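PDB 3LWU: succinylglutamate desuccinylase/aspartoacylase from Shewanella frigidimarina, which binds zinc and probably hydrolyses ester bonds, as a member of the succinylglutamate desuccinylase/aspartoacylase family. Local coordinates for residues S27-G31 against R173-N177; E123-H127 against L178-H183. One frame throughout, in Å; residues are numbered along the deposited sequence.

Interaction 1 of 2, residues S27-G31 against R173-N177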
loop_
_atom_site.group_PDB
_atom_site.type_symbol
_atom_site.label_atom_id
_atom_site.label_comp_id
_atom_site.label_asym_id
_atom_site.label_seq_id
_atom_site.Cartn_x
_atom_site.Cartn_y
_atom_site.Cartn_z
ATOM N N SER A 27 -19.319 6.065 23.649
ATOM C CA SER A 27 -18.625 5.499 22.510
ATOM C C SER A 27 -19.341 4.287 21.939
ATOM O O SER A 27 -20.120 3.665 22.624
ATOM C CB SER A 27 -17.160 5.233 22.853
ATOM O OG SER A 27 -16.994 4.055 23.574
ATOM N N VAL A 28 -19.138 4.023 20.657
ATOM C CA VAL A 28 -19.806 2.935 19.971
ATOM C C VAL A 28 -18.765 2.059 19.286
ATOM O O VAL A 28 -17.840 2.580 18.624
ATOM C CB VAL A 28 -20.762 3.461 18.917
ATOM C CG1 VAL A 28 -21.257 2.320 18.052
ATOM C CG2 VAL A 28 -21.966 4.105 19.601
ATOM N N GLN A 29 -18.906 0.748 19.442
ATOM C CA GLN A 29 -17.981 -0.187 18.812
ATOM C C GLN A 29 -18.438 -0.545 17.403
ATOM O O GLN A 29 -19.551 -1.017 17.219
ATOM C CB GLN A 29 -17.800 -1.442 19.657
ATOM C CG GLN A 29 -16.605 -2.295 19.135
ATOM C CD GLN A 29 -16.276 -3.509 20.025
ATOM O OE1 GLN A 29 -16.388 -3.454 21.232
ATOM N NE2 GLN A 29 -15.861 -4.591 19.406
ATOM N N VAL A 30 -17.566 -0.337 16.426
ATOM C CA VAL A 30 -17.911 -0.483 15.019
ATOM C C VAL A 30 -17.230 -1.648 14.318
ATOM O O VAL A 30 -17.555 -1.932 13.163
ATOM C CB VAL A 30 -17.692 0.820 14.239
ATOM C CG1 VAL A 30 -18.637 1.945 14.823
ATOM C CG2 VAL A 30 -16.188 1.292 14.190
ATOM N N GLY A 31 -16.315 -2.327 15.024
ATOM C CA GLY A 31 -15.561 -3.436 14.498
ATOM C C GLY A 31 -14.469 -3.853 15.469
ATOM O O GLY A 31 -14.443 -3.391 16.599
ATOM N N ARG A 173 -20.415 -3.532 8.320
ATOM C CA ARG A 173 -20.649 -3.397 9.763
ATOM C C ARG A 173 -20.441 -1.964 10.254
ATOM O O ARG A 173 -21.252 -1.453 11.020
ATOM C CB ARG A 173 -19.754 -4.328 10.567
ATOM C CG ARG A 173 -19.869 -4.149 12.073
ATOM C CD ARG A 173 -19.011 -5.238 12.750
ATOM N NE ARG A 173 -19.659 -6.541 12.642
ATOM C CZ ARG A 173 -20.679 -6.941 13.390
ATOM N NH1 ARG A 173 -21.204 -6.183 14.343
ATOM N NH2 ARG A 173 -21.164 -8.124 13.196
ATOM N N LEU A 174 -19.355 -1.345 9.829
ATOM C CA LEU A 174 -19.139 0.071 10.097
ATOM C C LEU A 174 -20.370 0.906 9.650
ATOM O O LEU A 174 -20.958 1.645 10.447
ATOM C CB LEU A 174 -17.874 0.562 9.385
ATOM C CG LEU A 174 -17.692 2.100 9.384
ATOM C CD1 LEU A 174 -17.430 2.629 10.776
ATOM C CD2 LEU A 174 -16.611 2.481 8.430
ATOM N N ALA A 175 -20.764 0.732 8.390
ATOM C CA ALA A 175 -21.773 1.580 7.762
ATOM C C ALA A 175 -23.103 1.419 8.488
ATOM O O ALA A 175 -23.732 2.418 8.842
ATOM C CB ALA A 175 -21.876 1.274 6.287
ATOM N N VAL A 176 -23.483 0.172 8.775
ATOM C CA VAL A 176 -24.703 -0.126 9.475
ATOM C C VAL A 176 -24.766 0.515 10.879
ATOM O O VAL A 176 -25.809 1.063 11.257
ATOM C CB VAL A 176 -24.937 -1.660 9.540
ATOM C CG1 VAL A 176 -25.968 -2.016 10.570
ATOM C CG2 VAL A 176 -25.362 -2.151 8.188
ATOM N N ASN A 177 -23.670 0.454 11.643
ATOM C CA ASN A 177 -23.644 1.032 12.982
ATOM C C ASN A 177 -23.848 2.551 12.917
ATOM O O ASN A 177 -24.552 3.140 13.735
ATOM C CB ASN A 177 -22.294 0.740 13.662
ATOM C CG ASN A 177 -22.276 -0.573 14.388
ATOM O OD1 ASN A 177 -21.579 -1.520 13.993
ATOM N ND2 ASN A 177 -22.986 -0.634 15.472
HETATM O O HOH W 1 -20.396 -3.819 15.484
#
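Val30 meets helix residues Leu174 and Asn177 with a different methyl each. Its CG1 is anti to the carbonyl carbon (chi1 -62°), which turns that methyl to Asn177 CB at 4.0 Å; CG2 lies 3.9 Å from Leu174 CD1, the two side chains running side by side. The side chain of Asn177 crosses Val30 obliquely, and its amide group packs beside Gln29 O. An alanine here would keep CB against the valine, but a gap would probably open beside Gln29 O where the amide had lain. Arg173 adds aliphatic cover, its CG 3.4 Å from Val30 O. Beyond a bend at chi3 (-73°) its guanidinium presents NH1, at the edge and in plane, to a water 2.7 Å away. The same water makes only a weak bond to Gln29 O, a loose polar bridge where no direct hydrogen bond joins the segments. Leu162 O weakly holds NH2, and Gln374 of the second subunit packs on this arginine. Val30 also touches Leu39 and Val41 of strand 38-46, which pairs with strand 24-32 in an N-terminal hairpin; helix segment 173-177 runs roughly antiparallel to strand segment 27-31 (152°), in keeping with the α/β fold of M14-type zinc hydrolases.

Interaction 2 of 2, residues E123-H127 against L178-H183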
loop_
_atom_site.group_PDB
_atom_site.type_symbol
_atom_site.label_atom_id
_atom_site.label_comp_id
_atom_site.label_asym_id
_atom_site.label_seq_id
_atom_site.Cartn_x
_atom_site.Cartn_y
_atom_site.Cartn_z
ATOM N N GLU A 123 -21.063 1.603 1.269
ATOM C CA GLU A 123 -21.341 0.434 2.057
ATOM C C GLU A 123 -22.650 0.541 2.844
ATOM O O GLU A 123 -22.960 -0.345 3.614
ATOM C CB GLU A 123 -20.181 0.229 3.060
ATOM C CG GLU A 123 -18.843 -0.270 2.452
ATOM C CD GLU A 123 -18.885 -1.756 2.048
ATOM O OE1 GLU A 123 -19.643 -2.119 1.146
ATOM O OE2 GLU A 123 -18.157 -2.589 2.600
ATOM N N TYR A 124 -23.408 1.627 2.679
ATOM C CA TYR A 124 -24.621 1.821 3.475
ATOM C C TYR A 124 -25.744 0.900 2.984
ATOM O O TYR A 124 -25.672 0.311 1.887
ATOM C CB TYR A 124 -25.048 3.295 3.522
ATOM C CG TYR A 124 -24.097 4.128 4.355
ATOM C CD1 TYR A 124 -24.215 4.188 5.726
ATOM C CD2 TYR A 124 -23.037 4.803 3.764
ATOM C CE1 TYR A 124 -23.329 4.929 6.489
ATOM C CE2 TYR A 124 -22.118 5.535 4.530
ATOM C CZ TYR A 124 -22.279 5.590 5.881
ATOM O OH TYR A 124 -21.414 6.325 6.606
ATOM N N PHE A 125 -26.744 0.732 3.827
ATOM C CA PHE A 125 -27.798 -0.258 3.585
ATOM C C PHE A 125 -29.054 0.361 2.953
ATOM O O PHE A 125 -29.618 1.312 3.498
ATOM C CB PHE A 125 -28.191 -0.926 4.904
ATOM C CG PHE A 125 -29.325 -1.917 4.775
ATOM C CD1 PHE A 125 -29.216 -2.999 3.919
ATOM C CD2 PHE A 125 -30.479 -1.789 5.546
ATOM C CE1 PHE A 125 -30.239 -3.930 3.820
ATOM C CE2 PHE A 125 -31.494 -2.710 5.441
ATOM C CZ PHE A 125 -31.370 -3.783 4.569
ATOM N N ASP A 126 -29.478 -0.219 1.831
ATOM C CA ASP A 126 -30.727 0.109 1.128
ATOM C C ASP A 126 -31.812 -0.827 1.628
ATOM O O ASP A 126 -31.727 -2.032 1.450
ATOM C CB ASP A 126 -30.503 -0.133 -0.371
ATOM C CG ASP A 126 -31.763 0.087 -1.236
ATOM O OD1 ASP A 126 -32.865 0.431 -0.735
ATOM O OD2 ASP A 126 -31.618 -0.084 -2.466
ATOM N N HIS A 127 -32.839 -0.274 2.264
ATOM C CA HIS A 127 -33.871 -1.107 2.897
ATOM C C HIS A 127 -34.806 -1.839 1.923
ATOM O O HIS A 127 -35.420 -2.830 2.320
ATOM C CB HIS A 127 -34.703 -0.274 3.875
ATOM C CG HIS A 127 -33.921 0.257 5.039
ATOM N ND1 HIS A 127 -33.930 -0.342 6.281
ATOM C CD2 HIS A 127 -33.112 1.337 5.150
ATOM C CE1 HIS A 127 -33.170 0.354 7.111
ATOM N NE2 HIS A 127 -32.656 1.372 6.448
ATOM N N LEU A 178 -23.232 3.190 11.930
ATOM C CA LEU A 178 -23.415 4.633 11.757
ATOM C C LEU A 178 -24.841 4.972 11.325
ATOM O O LEU A 178 -25.419 5.951 11.785
ATOM C CB LEU A 178 -22.423 5.194 10.751
ATOM C CG LEU A 178 -20.931 5.028 11.137
ATOM C CD1 LEU A 178 -20.040 5.588 10.035
ATOM C CD2 LEU A 178 -20.559 5.644 12.504
ATOM N N GLN A 179 -25.390 4.157 10.432
ATOM C CA GLN A 179 -26.665 4.405 9.808
ATOM C C GLN A 179 -27.782 4.262 10.847
ATOM O O GLN A 179 -28.784 5.031 10.818
ATOM C CB GLN A 179 -26.849 3.419 8.636
ATOM C CG GLN A 179 -28.100 3.615 7.788
ATOM C CD GLN A 179 -28.140 2.729 6.520
ATOM O OE1 GLN A 179 -27.112 2.256 6.020
ATOM N NE2 GLN A 179 -29.337 2.534 5.988
ATOM N N ALA A 180 -27.624 3.285 11.748
ATOM C CA ALA A 180 -28.593 3.047 12.833
ATOM C C ALA A 180 -28.770 4.303 13.666
ATOM O O ALA A 180 -29.890 4.646 14.028
ATOM C CB ALA A 180 -28.150 1.907 13.725
HETATM N N MSE A 181 -27.670 5.013 13.944
HETATM C CA MSE A 181 -27.762 6.307 14.640
HETATM C C MSE A 181 -28.361 7.403 13.741
HETATM O O MSE A 181 -29.219 8.174 14.189
HETATM C CB MSE A 181 -26.400 6.746 15.157
HETATM C CG MSE A 181 -25.895 5.940 16.328
HETATM SE SE MSE A 181 -24.135 6.612 16.938
HETATM C CE MSE A 181 -23.111 6.037 15.385
ATOM N N ALA A 182 -27.935 7.462 12.478
ATOM C CA ALA A 182 -28.409 8.503 11.553
ATOM C C ALA A 182 -29.925 8.430 11.373
ATOM O O ALA A 182 -30.616 9.455 11.292
ATOM C CB ALA A 182 -27.696 8.391 10.188
ATOM N N HIS A 183 -30.452 7.210 11.347
ATOM C CA HIS A 183 -31.891 6.990 11.159
ATOM C C HIS A 183 -32.757 7.583 12.293
ATOM O O HIS A 183 -33.923 7.852 12.078
ATOM C CB HIS A 183 -32.205 5.498 10.995
ATOM C CG HIS A 183 -32.040 4.980 9.598
ATOM N ND1 HIS A 183 -32.486 5.660 8.486
ATOM C CD2 HIS A 183 -31.494 3.822 9.133
ATOM C CE1 HIS A 183 -32.201 4.958 7.399
ATOM N NE2 HIS A 183 -31.617 3.828 7.764
#
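Gln179 lies at the edge of the Tyr124 ring, with its CB in the ring plane and 4.0 Å from Tyr124 CD1, while its amide is turned 49° from that ring. The His127 ring is covered on one face by Phe125 CD2, 3.7 Å above its centre, and takes His183 NE2 at its edge; the Phe125 ring in turn has the backbone N of His127 over one face, toward the rim. Here a loop of the M14-type α/β fold is pinned to helix 170-182 by a single glutamine amide bonded to both backbone groups of one residue. Gln179 OE1 accepts from Phe125 N at 2.7 Å, and Gln179 NE2 donates to Phe125 O at 2.8 Å. Both bonds are nearly straight and use in-plane lone pairs, as in the pairing of two peptide groups, and together they grip the buried amide and fix its rotation. With CG anti to the backbone N (chi1 -175°) and the chain extended beyond it, the glutamine reaches across to the loop. Cys158 and Ala233 pack on the same side chain. Tyr124 slides past Gln179 in the opposite direction and brings OH to within 3.8 Å of Leu178 CD1, but its main polar partner is Gln59 NE2. The tyrosine side chain is about 6 Å from that of the zinc ligand His192, which places this contact near the metal site. His127 ND1 has a weak bond to Thr157 OG1. His183 NE2 can accept from Gln179 NE2 at 3.2 Å (N-H...N angle 167°), in the amide plane but with the donor tilted from the imidazole plane, or donate to His127 NE2 at 3.0 Å in a weak, strongly bent bond; the two exclude each other, so at most one is made at a time.

Starting from the N terminus, the chain lays down strand 24-32, passes the zinc ligands His63 and Glu66, and reaches loop 123-127 before helix 170-182, together with His183, supplies the second half of both contacts. Residues 173-177 close the long loop of interaction 1, 141 residues; residues 178-183 close the 50-residue loop of interaction 2. Because the segments alternate, the two loops cross rather than nest. One helix thus ties the N-terminal hairpin 24-32/38-46 to the loop near the metal, shortly before the chain supplies His192. The contacts also meet directly: Ala175 CB packs 3.3 Å from Glu123 O, and Val28 CG2 lies 4.3 Å from the selenium SE of Met181.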